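Local coordinates for molinate hydrolase (Gulosibacter molinativorax, PDB 4UB9), which hydrolyses the thiocarbamate pesticide molinate, probably acting on a non-peptide carbon-nitrogen bond as a zinc-dependent member of the amidohydrolase family, at residues A309-E313 and E314-K318; R263-D266 and V267-E271; S217-P221 and A222-P226; D245-V248 and G249-F253; R229-E233 and R234-F238. All coordinates share one frame; numbering follows the deposited sequence.

How the contacts relate
Followed from the N terminus, the five contacts come in series, each a short local closure with none enclosing or crossing another. Contact 3 starts helix 221-232, and contact 5 ends the same helix and turns the chain into strand 239-242. Beyond that strand, contact 4 shapes the loop and short helix 248-251 beside the zinc site. Contact 2 lies within helix 262-275, which packs on helix 221-232: Arg225 of contact 3 forms salt bridges to Asp270 and Glu271, and Leu232 of contact 5 packs on Glu271. Contact 1, farther along, starts helix 313-322 after strand 299-301. Contacts 1 to 4 also touch the second subunit; contact 5 touches no other chain.

Contact 1: residues A309-E313 and E314-K318; sequences APIPE and ETIEK
Ile311 packs against Thr315 and Ile316 where the loop after strand 299-301 becomes helix 313-322. On this buried, tight side the CG2 methyl of Ile311 meets CB of Thr315 at 3.8 Å and CG1 of Ile316 at 4.0 Å, its side chain crossing both at about a right angle. Having CG2 opposite the backbone N (chi1 -65°) is what brings that methyl to the helix. Branched side chains suit the place: Thr315 also fills space against Leu289 and Ile293 of helix 286-294. Pro312 occupies the N-cap; it brings no N-H, and its O accepts from Ile316 N at 3.3 Å, in the carbonyl plane, and weakly from Thr315 N. Its ring CD also sits 3.6 Å from Thr315 OG1. Next along, Glu313 O takes the N-H of Glu317 at 2.9 Å.

The other side, exposed and loose, holds the two glutamate side chains, which cross with Glu313 OE2 4.4 Å from Glu317 OE1. Glu313 has a long, weak ion pair with Arg360. Two like charges so close would probably disfavour each other, but both lie near the N-terminal end of the helix, whose N-H groups and dipole would probably ease the cost.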
# COMPACT_ATOMS: atom_id res chain seq x y z
N ALA A 309 -27.70 -9.33 1.05
CA ALA A 309 -28.91 -9.66 0.32
C ALA A 309 -29.88 -10.33 1.27
O ALA A 309 -29.47 -11.09 2.14
CB ALA A 309 -28.57 -10.56 -0.85
N PRO A 310 -31.15 -9.99 1.18
CA PRO A 310 -32.12 -10.51 2.17
C PRO A 310 -32.41 -11.99 2.02
O PRO A 310 -32.54 -12.50 0.93
CB PRO A 310 -33.38 -9.68 1.91
CG PRO A 310 -33.28 -9.26 0.50
CD PRO A 310 -31.79 -9.12 0.16
N ILE A 311 -32.52 -12.66 3.15
CA ILE A 311 -32.78 -14.07 3.16
C ILE A 311 -34.19 -14.34 2.62
O ILE A 311 -35.14 -13.77 3.10
CB ILE A 311 -32.68 -14.65 4.56
CG1 ILE A 311 -31.25 -14.54 5.06
CG2 ILE A 311 -33.10 -16.11 4.53
CD1 ILE A 311 -31.06 -15.07 6.47
N PRO A 312 -34.32 -15.20 1.60
CA PRO A 312 -35.65 -15.50 1.07
C PRO A 312 -36.48 -16.33 2.01
O PRO A 312 -35.96 -17.10 2.84
CB PRO A 312 -35.38 -16.31 -0.19
CG PRO A 312 -33.89 -16.27 -0.41
CD PRO A 312 -33.27 -15.96 0.93
N GLU A 313 -37.78 -16.18 1.84
CA GLU A 313 -38.76 -16.86 2.67
C GLU A 313 -38.55 -18.36 2.64
O GLU A 313 -38.59 -19.03 3.66
CB GLU A 313 -40.16 -16.46 2.20
CG GLU A 313 -41.19 -16.42 3.31
CD GLU A 313 -40.75 -15.62 4.55
OE1 GLU A 313 -40.49 -14.40 4.44
OE2 GLU A 313 -40.70 -16.20 5.66
N GLU A 314 -38.27 -18.89 1.46
CA GLU A 314 -38.08 -20.32 1.26
C GLU A 314 -36.97 -20.89 2.16
O GLU A 314 -37.06 -22.00 2.66
CB GLU A 314 -37.77 -20.55 -0.23
CG GLU A 314 -37.50 -21.99 -0.59
CD GLU A 314 -36.64 -22.25 -1.83
OE1 GLU A 314 -37.00 -21.71 -2.90
OE2 GLU A 314 -35.65 -23.04 -1.74
N THR A 315 -35.93 -20.10 2.36
CA THR A 315 -34.80 -20.50 3.17
C THR A 315 -35.19 -20.52 4.64
O THR A 315 -34.81 -21.43 5.38
CB THR A 315 -33.59 -19.58 3.00
OG1 THR A 315 -33.21 -19.53 1.63
CG2 THR A 315 -32.40 -20.06 3.81
N ILE A 316 -35.94 -19.52 5.07
CA ILE A 316 -36.40 -19.52 6.46
C ILE A 316 -37.27 -20.74 6.69
O ILE A 316 -37.17 -21.41 7.73
CB ILE A 316 -37.16 -18.25 6.79
CG1 ILE A 316 -36.16 -17.09 6.96
CG2 ILE A 316 -37.95 -18.42 8.07
CD1 ILE A 316 -36.80 -15.73 7.10
N GLU A 317 -38.13 -21.04 5.72
CA GLU A 317 -39.02 -22.22 5.84
C GLU A 317 -38.27 -23.55 5.92
O GLU A 317 -38.62 -24.43 6.69
CB GLU A 317 -40.03 -22.25 4.69
CG GLU A 317 -41.20 -21.30 4.94
CD GLU A 317 -41.81 -20.82 3.62
OE1 GLU A 317 -42.40 -19.73 3.60
OE2 GLU A 317 -41.70 -21.55 2.59
N LYS A 318 -37.18 -23.65 5.19
CA LYS A 318 -36.30 -24.82 5.36
C LYS A 318 -35.73 -24.94 6.77
O LYS A 318 -35.56 -26.04 7.30
CB LYS A 318 -35.13 -24.78 4.41
CG LYS A 318 -35.49 -24.95 2.96
CD LYS A 318 -34.25 -25.28 2.14
CE LYS A 318 -34.48 -25.12 0.65
NZ LYS A 318 -33.33 -25.72 -0.09

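Contact 2: residues R263-D266 and V267-E271; sequences RVLD and VLVDE
Four successive backbone bonds carry one regular alpha-helical turn from Arg263-Asp266 to Val267-Asp270, from a nearly straight Val269 N to Leu265 O (2.9 Å, 174°) to a longer, more tilted Val267 N to Arg263 O (3.3 Å, 149°). The side chains of the later turn lean over the carbonyls of the earlier one. Val267 CG2 lies 3.5 Å from Arg263 O, Leu268 CG 3.4 Å from Val264 O, and Val269 CG2 3.4 Å from Leu265 O; in each valine CG2 stands opposite its own carbonyl carbon (chi1 near 170°), which points this methyl back up the helix. Leu265 CD1 makes looser contacts, at 4.5 Å with Leu268 CD1 and 4.4 Å with Val269 CG2. Leu265 and Leu268 are long enough to reach Ile241 of strand 239-242, while Val267 and Leu268 meet Arg225 and Val224 of helix 221-232.

Asp266 lies apart from this seam, in a salt bridge to Arg295, whereas Asp270 and Glu271 pair with Arg225 at its rim. Arg263 bridges to Glu287 of the second subunit. Aliphatic packing is thus bordered by charges paired with partners beyond the turn, one across a subunit interface.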
# COMPACT_ATOMS: atom_id res chain seq x y z
N ARG A 263 -18.77 -31.50 -4.93
CA ARG A 263 -18.15 -32.81 -4.87
C ARG A 263 -17.12 -32.94 -3.74
O ARG A 263 -17.08 -33.93 -3.00
CB ARG A 263 -17.43 -32.96 -6.19
CG ARG A 263 -16.92 -34.31 -6.55
CD ARG A 263 -16.74 -34.32 -8.06
NE ARG A 263 -15.38 -33.96 -8.46
CZ ARG A 263 -14.61 -34.70 -9.28
NH1 ARG A 263 -15.07 -35.82 -9.77
NH2 ARG A 263 -13.40 -34.32 -9.58
N VAL A 264 -16.27 -31.94 -3.63
CA VAL A 264 -15.21 -31.95 -2.59
C VAL A 264 -15.82 -31.63 -1.23
O VAL A 264 -15.46 -32.19 -0.20
CB VAL A 264 -14.09 -30.94 -2.93
CG1 VAL A 264 -13.21 -30.68 -1.71
CG2 VAL A 264 -13.25 -31.45 -4.10
N LEU A 265 -16.81 -30.77 -1.25
CA LEU A 265 -17.57 -30.48 -0.03
C LEU A 265 -18.24 -31.74 0.51
O LEU A 265 -18.20 -32.04 1.69
CB LEU A 265 -18.59 -29.38 -0.31
CG LEU A 265 -19.37 -28.87 0.88
CD1 LEU A 265 -18.46 -28.38 1.98
CD2 LEU A 265 -20.28 -27.74 0.39
N ASP A 266 -18.81 -32.52 -0.39
CA ASP A 266 -19.38 -33.82 -0.00
C ASP A 266 -18.36 -34.76 0.66
O ASP A 266 -18.65 -35.42 1.64
CB ASP A 266 -20.04 -34.51 -1.20
CG ASP A 266 -21.32 -33.76 -1.68
OD1 ASP A 266 -21.86 -32.87 -0.94
OD2 ASP A 266 -21.77 -34.06 -2.82
N VAL A 267 -17.14 -34.76 0.16
CA VAL A 267 -16.10 -35.56 0.81
C VAL A 267 -15.86 -35.12 2.24
O VAL A 267 -15.76 -35.91 3.15
CB VAL A 267 -14.78 -35.45 0.04
CG1 VAL A 267 -13.62 -36.00 0.84
CG2 VAL A 267 -14.92 -36.17 -1.31
N LEU A 268 -15.78 -33.81 2.42
CA LEU A 268 -15.50 -33.23 3.74
C LEU A 268 -16.62 -33.55 4.70
O LEU A 268 -16.40 -33.99 5.81
CB LEU A 268 -15.32 -31.73 3.64
CG LEU A 268 -14.12 -31.24 2.83
CD1 LEU A 268 -14.22 -29.73 2.64
CD2 LEU A 268 -12.82 -31.56 3.53
N VAL A 269 -17.84 -33.32 4.25
CA VAL A 269 -19.03 -33.62 5.08
C VAL A 269 -19.10 -35.11 5.49
O VAL A 269 -19.28 -35.43 6.65
CB VAL A 269 -20.31 -33.18 4.37
CG1 VAL A 269 -21.55 -33.66 5.14
CG2 VAL A 269 -20.32 -31.66 4.26
N ASP A 270 -18.91 -35.99 4.53
CA ASP A 270 -18.94 -37.41 4.74
C ASP A 270 -17.89 -37.83 5.75
O ASP A 270 -18.19 -38.61 6.68
CB ASP A 270 -18.77 -38.11 3.39
CG ASP A 270 -18.83 -39.64 3.48
OD1 ASP A 270 -19.93 -40.06 3.88
OD2 ASP A 270 -17.81 -40.38 3.20
N GLU A 271 -16.71 -37.25 5.68
CA GLU A 271 -15.66 -37.60 6.68
C GLU A 271 -15.95 -37.10 8.11
O GLU A 271 -15.50 -37.69 9.10
CB GLU A 271 -14.28 -37.15 6.22
CG GLU A 271 -13.79 -37.96 5.03
CD GLU A 271 -13.54 -39.44 5.39
OE1 GLU A 271 -13.19 -39.72 6.55
OE2 GLU A 271 -13.69 -40.30 4.51

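Contact 3: residues S217-P221 and A222-P226; sequences STLPP and AEVRP
This is a helix-start contact at the surface: Leu219 and Pro220, the end of a loop, meet Glu223 and Val224 in the first turn of helix 221-232. Pro220 is the N-cap, and its O accepts twice, from Val224 N at 3.1 Å in the carbonyl plane and from Glu223 N at 2.9 Å, a donor lying well above that plane. Pro221 follows as the first helical residue, where no earlier carbonyl is waiting for an N-H and a proline forfeits no helical hydrogen bond. Its O takes the N-H of Arg225 at 3.1 Å.

Leu219 CB touches Val224 CG2 at 3.8 Å, and Leu219 CD2 reaches Glu223 OE1. Glu223 folds back along the loop because its CG is opposite the carbonyl carbon (chi1 -76°), bringing OE2 to 3.7 Å from Pro220 CG. Replacing Pro220 by a glycine would probably leave the glutamate chain without the ring it rests on, and open a gap beside Leu286 of the second subunit. Arg225 NH1 forms salt bridges to Glu271 and Asp270 of helix 262-275.

At Pro226, which brings no N-H, the helix kinks. A helix N-terminus with proline at the N-cap and first helical position here precedes strand 239-242, consistent with the beta/alpha barrel of amidohydrolases.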
# COMPACT_ATOMS: atom_id res chain seq x y z
N SER A 217 -8.21 -26.23 -1.79
CA SER A 217 -9.06 -25.89 -2.92
C SER A 217 -8.47 -26.28 -4.27
O SER A 217 -9.17 -26.27 -5.26
CB SER A 217 -9.34 -24.38 -2.96
OG SER A 217 -10.23 -23.94 -1.94
N THR A 218 -7.18 -26.60 -4.29
CA THR A 218 -6.49 -26.99 -5.51
C THR A 218 -6.57 -28.50 -5.82
O THR A 218 -6.18 -28.91 -6.93
CB THR A 218 -5.01 -26.63 -5.53
OG1 THR A 218 -4.30 -27.42 -4.57
CG2 THR A 218 -4.80 -25.18 -5.23
N LEU A 219 -7.05 -29.27 -4.87
CA LEU A 219 -6.90 -30.73 -4.90
C LEU A 219 -8.11 -31.44 -5.38
O LEU A 219 -9.22 -30.90 -5.30
CB LEU A 219 -6.60 -31.28 -3.51
CG LEU A 219 -5.30 -30.78 -2.84
CD1 LEU A 219 -5.19 -31.38 -1.45
CD2 LEU A 219 -4.07 -31.10 -3.66
N PRO A 220 -7.93 -32.66 -5.92
CA PRO A 220 -9.08 -33.48 -6.31
C PRO A 220 -9.61 -34.21 -5.09
O PRO A 220 -8.90 -34.36 -4.10
CB PRO A 220 -8.49 -34.44 -7.34
CG PRO A 220 -7.07 -34.57 -6.97
CD PRO A 220 -6.66 -33.29 -6.30
N PRO A 221 -10.85 -34.67 -5.15
CA PRO A 221 -11.56 -35.25 -4.03
C PRO A 221 -10.83 -36.40 -3.36
O PRO A 221 -10.82 -36.52 -2.14
CB PRO A 221 -12.85 -35.79 -4.66
CG PRO A 221 -13.04 -35.01 -5.89
CD PRO A 221 -11.69 -34.57 -6.36
N ALA A 222 -10.25 -37.25 -4.18
CA ALA A 222 -9.54 -38.40 -3.67
C ALA A 222 -8.33 -38.01 -2.81
O ALA A 222 -7.94 -38.74 -1.91
CB ALA A 222 -9.08 -39.28 -4.83
N GLU A 223 -7.71 -36.87 -3.11
CA GLU A 223 -6.59 -36.42 -2.30
C GLU A 223 -7.04 -35.65 -1.06
O GLU A 223 -6.30 -35.56 -0.09
CB GLU A 223 -5.65 -35.56 -3.12
CG GLU A 223 -4.80 -36.39 -4.04
CD GLU A 223 -3.90 -35.55 -4.94
OE1 GLU A 223 -3.34 -34.52 -4.49
OE2 GLU A 223 -3.73 -35.94 -6.12
N VAL A 224 -8.22 -35.05 -1.13
CA VAL A 224 -8.75 -34.31 0.02
C VAL A 224 -9.16 -35.26 1.13
O VAL A 224 -8.97 -34.98 2.31
CB VAL A 224 -9.95 -33.49 -0.38
CG1 VAL A 224 -10.63 -32.90 0.84
CG2 VAL A 224 -9.54 -32.37 -1.32
N ARG A 225 -9.70 -36.41 0.74
CA ARG A 225 -10.28 -37.35 1.69
C ARG A 225 -9.32 -37.75 2.80
O ARG A 225 -9.66 -37.60 3.96
CB ARG A 225 -10.80 -38.62 1.00
CG ARG A 225 -11.60 -39.50 1.95
CD ARG A 225 -12.23 -40.70 1.26
NE ARG A 225 -13.33 -40.32 0.36
CZ ARG A 225 -14.57 -40.01 0.72
NH1 ARG A 225 -14.93 -40.00 1.96
NH2 ARG A 225 -15.46 -39.69 -0.20
N PRO A 226 -8.13 -38.24 2.47
CA PRO A 226 -7.28 -38.62 3.59
C PRO A 226 -6.84 -37.47 4.47
O PRO A 226 -6.56 -37.65 5.66
CB PRO A 226 -6.04 -39.27 2.90
CG PRO A 226 -6.12 -38.84 1.47
CD PRO A 226 -7.58 -38.66 1.18

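Contact 4: residues D245-V248 and G249-F253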
# COMPACT_ATOMS: atom_id res chain seq x y z
N ASP A 245 -15.94 -18.13 1.25
CA ASP A 245 -14.64 -17.50 1.46
C ASP A 245 -14.61 -16.63 2.72
O ASP A 245 -15.65 -16.37 3.32
CB ASP A 245 -14.30 -16.59 0.29
CG ASP A 245 -15.20 -15.35 0.26
OD1 ASP A 245 -16.41 -15.48 -0.08
OD2 ASP A 245 -14.72 -14.27 0.66
N HIS A 246 -13.41 -16.16 3.05
CA HIS A 246 -13.16 -15.34 4.22
C HIS A 246 -12.38 -14.10 3.82
O HIS A 246 -11.45 -13.69 4.50
CB HIS A 246 -12.39 -16.15 5.24
CG HIS A 246 -12.33 -15.54 6.60
ND1 HIS A 246 -11.44 -14.55 6.93
CD2 HIS A 246 -13.03 -15.81 7.73
CE1 HIS A 246 -11.62 -14.20 8.19
NE2 HIS A 246 -12.56 -14.96 8.70
N LEU A 247 -12.78 -13.49 2.71
CA LEU A 247 -12.11 -12.34 2.13
C LEU A 247 -12.85 -11.01 2.35
O LEU A 247 -12.67 -10.03 1.58
CB LEU A 247 -11.97 -12.56 0.62
CG LEU A 247 -11.15 -13.75 0.17
CD1 LEU A 247 -11.15 -13.80 -1.35
CD2 LEU A 247 -9.70 -13.68 0.67
N VAL A 248 -13.67 -10.95 3.38
CA VAL A 248 -14.49 -9.77 3.63
C VAL A 248 -13.63 -8.53 3.85
O VAL A 248 -13.92 -7.45 3.36
CB VAL A 248 -15.46 -9.99 4.80
CG1 VAL A 248 -16.46 -11.06 4.41
CG2 VAL A 248 -14.73 -10.42 6.11
N GLY A 249 -12.53 -8.73 4.53
CA GLY A 249 -11.54 -7.68 4.74
C GLY A 249 -10.94 -7.12 3.47
O GLY A 249 -10.76 -5.91 3.36
N LEU A 250 -10.58 -7.99 2.54
CA LEU A 250 -9.97 -7.55 1.30
C LEU A 250 -10.95 -7.02 0.30
O LEU A 250 -10.68 -6.07 -0.36
CB LEU A 250 -9.29 -8.70 0.60
CG LEU A 250 -7.79 -8.71 0.57
CD1 LEU A 250 -7.38 -9.88 -0.30
CD2 LEU A 250 -7.21 -7.42 0.07
N LEU A 251 -12.08 -7.69 0.18
CA LEU A 251 -13.03 -7.42 -0.88
C LEU A 251 -14.38 -6.85 -0.46
O LEU A 251 -15.20 -6.52 -1.31
CB LEU A 251 -13.31 -8.74 -1.66
CG LEU A 251 -12.08 -9.32 -2.35
CD1 LEU A 251 -12.45 -10.65 -2.97
CD2 LEU A 251 -11.57 -8.36 -3.40
N GLY A 252 -14.61 -6.76 0.82
CA GLY A 252 -15.90 -6.26 1.32
C GLY A 252 -16.89 -7.41 1.44
O GLY A 252 -16.51 -8.57 1.29
N PHE A 253 -18.14 -7.08 1.73
CA PHE A 253 -19.12 -8.07 2.16
C PHE A 253 -20.02 -8.55 1.00
O PHE A 253 -20.88 -9.37 1.20
CB PHE A 253 -19.95 -7.53 3.39
CG PHE A 253 -19.16 -7.52 4.68
CD1 PHE A 253 -18.33 -6.45 5.00
CD2 PHE A 253 -19.20 -8.62 5.56
CE1 PHE A 253 -17.53 -6.49 6.15
CE2 PHE A 253 -18.42 -8.66 6.73
CZ PHE A 253 -17.57 -7.59 7.02
O HOH W 1 -11.24 -10.93 5.96
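Val248 lies over one face of the Phe253 ring, a CH-pi contact across a short helix, 248-251, that is entered through an Asx turn. Val248 CB is 3.9 Å from the centroid of the Phe253 ring, 18° off the normal and offset toward the rim. Val248 CG1 comes to 3.8 Å from Phe253 CD2, and CG2 lies near CZ just beyond the rim. Chi1 of -66° sets CG2 between the backbone N and the carbonyl carbon, close to Gly249 N. A valine is compact enough to lie on the ring, and Phe253, extending to Phe349 and Asp348 of helix 347-350, gives it a flat apolar floor. An alanine at Phe253 would probably leave Val248 without that floor and open a gap toward helix 347-350.

Leu247 is the N-cap. Its O accepts from Leu251 N at 2.8 Å, a fairly straight bond with the donor almost in line with the C=O, and the two leucines lie side by side, CD1 to CD1 at 3.8 Å. Leu247 N is held by Asp245 OD2 at 2.9 Å, on the anti side and somewhat out of the carboxylate plane. Gly252 ends the helix with positive phi (87°), where a CB would collide with the carbonyl before it.

The loop borders the metal site: the side chain of Val248 is about 7 Å from the zinc ion, and Asp245 O is hydrogen-bonded to NE2 of His282, a zinc ligand. Gly249 N donates to a water at 2.9 Å that lies 3.1 Å from His246 O.

Contact 5: residues R229-E233 and R234-F238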
# COMPACT_ATOMS: atom_id res chain seq x y z
N ARG A 229 -9.66 -36.64 6.87
CA ARG A 229 -9.76 -37.73 7.81
C ARG A 229 -8.66 -37.70 8.86
O ARG A 229 -8.90 -37.85 10.05
CB ARG A 229 -9.71 -39.07 7.10
CG ARG A 229 -9.89 -40.19 8.08
CD ARG A 229 -10.31 -41.43 7.33
NE ARG A 229 -10.64 -42.49 8.25
CZ ARG A 229 -11.00 -43.71 7.89
NH1 ARG A 229 -11.12 -44.04 6.60
NH2 ARG A 229 -11.27 -44.62 8.83
N GLU A 230 -7.45 -37.51 8.40
CA GLU A 230 -6.31 -37.41 9.29
C GLU A 230 -6.43 -36.23 10.29
O GLU A 230 -6.08 -36.35 11.49
CB GLU A 230 -5.05 -37.25 8.45
CG GLU A 230 -3.82 -36.77 9.21
CD GLU A 230 -2.62 -36.50 8.30
OE1 GLU A 230 -2.76 -35.88 7.20
OE2 GLU A 230 -1.52 -36.91 8.69
N TYR A 231 -6.90 -35.10 9.76
CA TYR A 231 -7.13 -33.91 10.57
C TYR A 231 -8.10 -34.23 11.70
O TYR A 231 -7.81 -34.00 12.85
CB TYR A 231 -7.69 -32.76 9.73
CG TYR A 231 -8.02 -31.57 10.59
CD1 TYR A 231 -7.01 -30.74 11.09
CD2 TYR A 231 -9.33 -31.31 10.98
CE1 TYR A 231 -7.31 -29.66 11.88
CE2 TYR A 231 -9.65 -30.23 11.77
CZ TYR A 231 -8.64 -29.42 12.23
OH TYR A 231 -8.91 -28.35 13.05
N LEU A 232 -9.23 -34.84 11.35
CA LEU A 232 -10.23 -35.20 12.33
C LEU A 232 -9.67 -36.16 13.37
O LEU A 232 -10.04 -36.09 14.53
CB LEU A 232 -11.47 -35.79 11.66
CG LEU A 232 -12.23 -34.77 10.80
CD1 LEU A 232 -13.27 -35.45 9.93
CD2 LEU A 232 -12.92 -33.72 11.63
N GLU A 233 -8.78 -37.05 12.96
CA GLU A 233 -8.16 -37.99 13.89
C GLU A 233 -7.17 -37.33 14.83
O GLU A 233 -6.69 -37.97 15.74
CB GLU A 233 -7.52 -39.14 13.15
CG GLU A 233 -8.57 -40.22 12.91
CD GLU A 233 -8.27 -41.12 11.73
OE1 GLU A 233 -7.08 -41.19 11.32
OE2 GLU A 233 -9.21 -41.78 11.24
N ARG A 234 -6.89 -36.05 14.66
CA ARG A 234 -6.03 -35.36 15.62
C ARG A 234 -6.71 -35.00 16.93
O ARG A 234 -6.05 -34.68 17.89
CB ARG A 234 -5.47 -34.06 15.07
CG ARG A 234 -4.47 -34.25 13.98
CD ARG A 234 -4.38 -32.96 13.18
NE ARG A 234 -3.35 -33.05 12.18
CZ ARG A 234 -2.07 -32.84 12.44
NH1 ARG A 234 -1.18 -32.99 11.47
NH2 ARG A 234 -1.68 -32.49 13.66
N GLY A 235 -8.01 -34.97 16.96
CA GLY A 235 -8.70 -34.84 18.23
C GLY A 235 -9.59 -33.62 18.46
O GLY A 235 -9.83 -33.24 19.59
N VAL A 236 -10.23 -33.14 17.42
CA VAL A 236 -11.15 -32.02 17.56
C VAL A 236 -12.48 -32.45 18.13
O VAL A 236 -12.89 -33.60 17.96
CB VAL A 236 -11.35 -31.32 16.22
CG1 VAL A 236 -10.00 -30.88 15.67
CG2 VAL A 236 -12.06 -32.22 15.23
N ASP A 237 -13.19 -31.51 18.75
CA ASP A 237 -14.53 -31.78 19.26
C ASP A 237 -15.64 -31.55 18.22
O ASP A 237 -16.74 -32.07 18.32
CB ASP A 237 -14.79 -30.90 20.45
CG ASP A 237 -13.80 -31.14 21.56
OD1 ASP A 237 -13.87 -32.23 22.18
OD2 ASP A 237 -12.95 -30.25 21.81
N PHE A 238 -15.33 -30.80 17.20
CA PHE A 238 -16.25 -30.57 16.08
C PHE A 238 -15.44 -30.04 14.92
O PHE A 238 -14.23 -29.86 15.05
CB PHE A 238 -17.39 -29.64 16.46
CG PHE A 238 -16.95 -28.39 17.14
CD1 PHE A 238 -16.55 -27.33 16.40
CD2 PHE A 238 -16.97 -28.27 18.53
CE1 PHE A 238 -16.19 -26.13 17.00
CE2 PHE A 238 -16.60 -27.09 19.14
CZ PHE A 238 -16.20 -26.02 18.38
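Arg234 N donates to Tyr231 O at 2.9 Å (156°), the shortest backbone bond here, its donor lying 56° above the carbonyl plane. The same carbonyl oxygen has the start of the arginine side chain beside it, CB being 3.2 Å away. From there the chain runs extended from CG to NE and crosses the tyrosine ring at about a right angle, with Arg234 CD 4.0 Å from Tyr231 CD1. The long aliphatic arm of an arginine suits this spot: its CH2 groups pass across the tyrosine at CD1 and still carry the charge out toward solvent, where NH1 is 4.8 Å from Glu230 OE2, a separation at which a weak attraction is likely, without contact.

Leu232 to Gly235 forms a type I beta turn as helix 221-232 ends; its closing bond, Gly235 N to Leu232 O, is weak at 3.4 Å. Gly235 leaves the helix with positive phi (119°), where a side chain would collide with the preceding carbonyl O, which explains the glycine. The chain then passes toward strand 239-242, the kind of helix-to-strand link met in beta/alpha barrels.

Val236 points back at the helix and fills the space between two residues. Its CG1 is 3.8 Å from Tyr231 OH, approaching the ring obliquely, and its CG2 is 4.0 Å from Leu232 CD2. The buried tyrosine hydroxyl is not left wanting, for it is hydrogen-bonded to Ala171 O and Thr173 N, while Leu232 also packs on Val272 and Ala275 of helix 262-275. On the exposed flank, Arg229 NE pairs weakly with Glu233 OE2 one turn on.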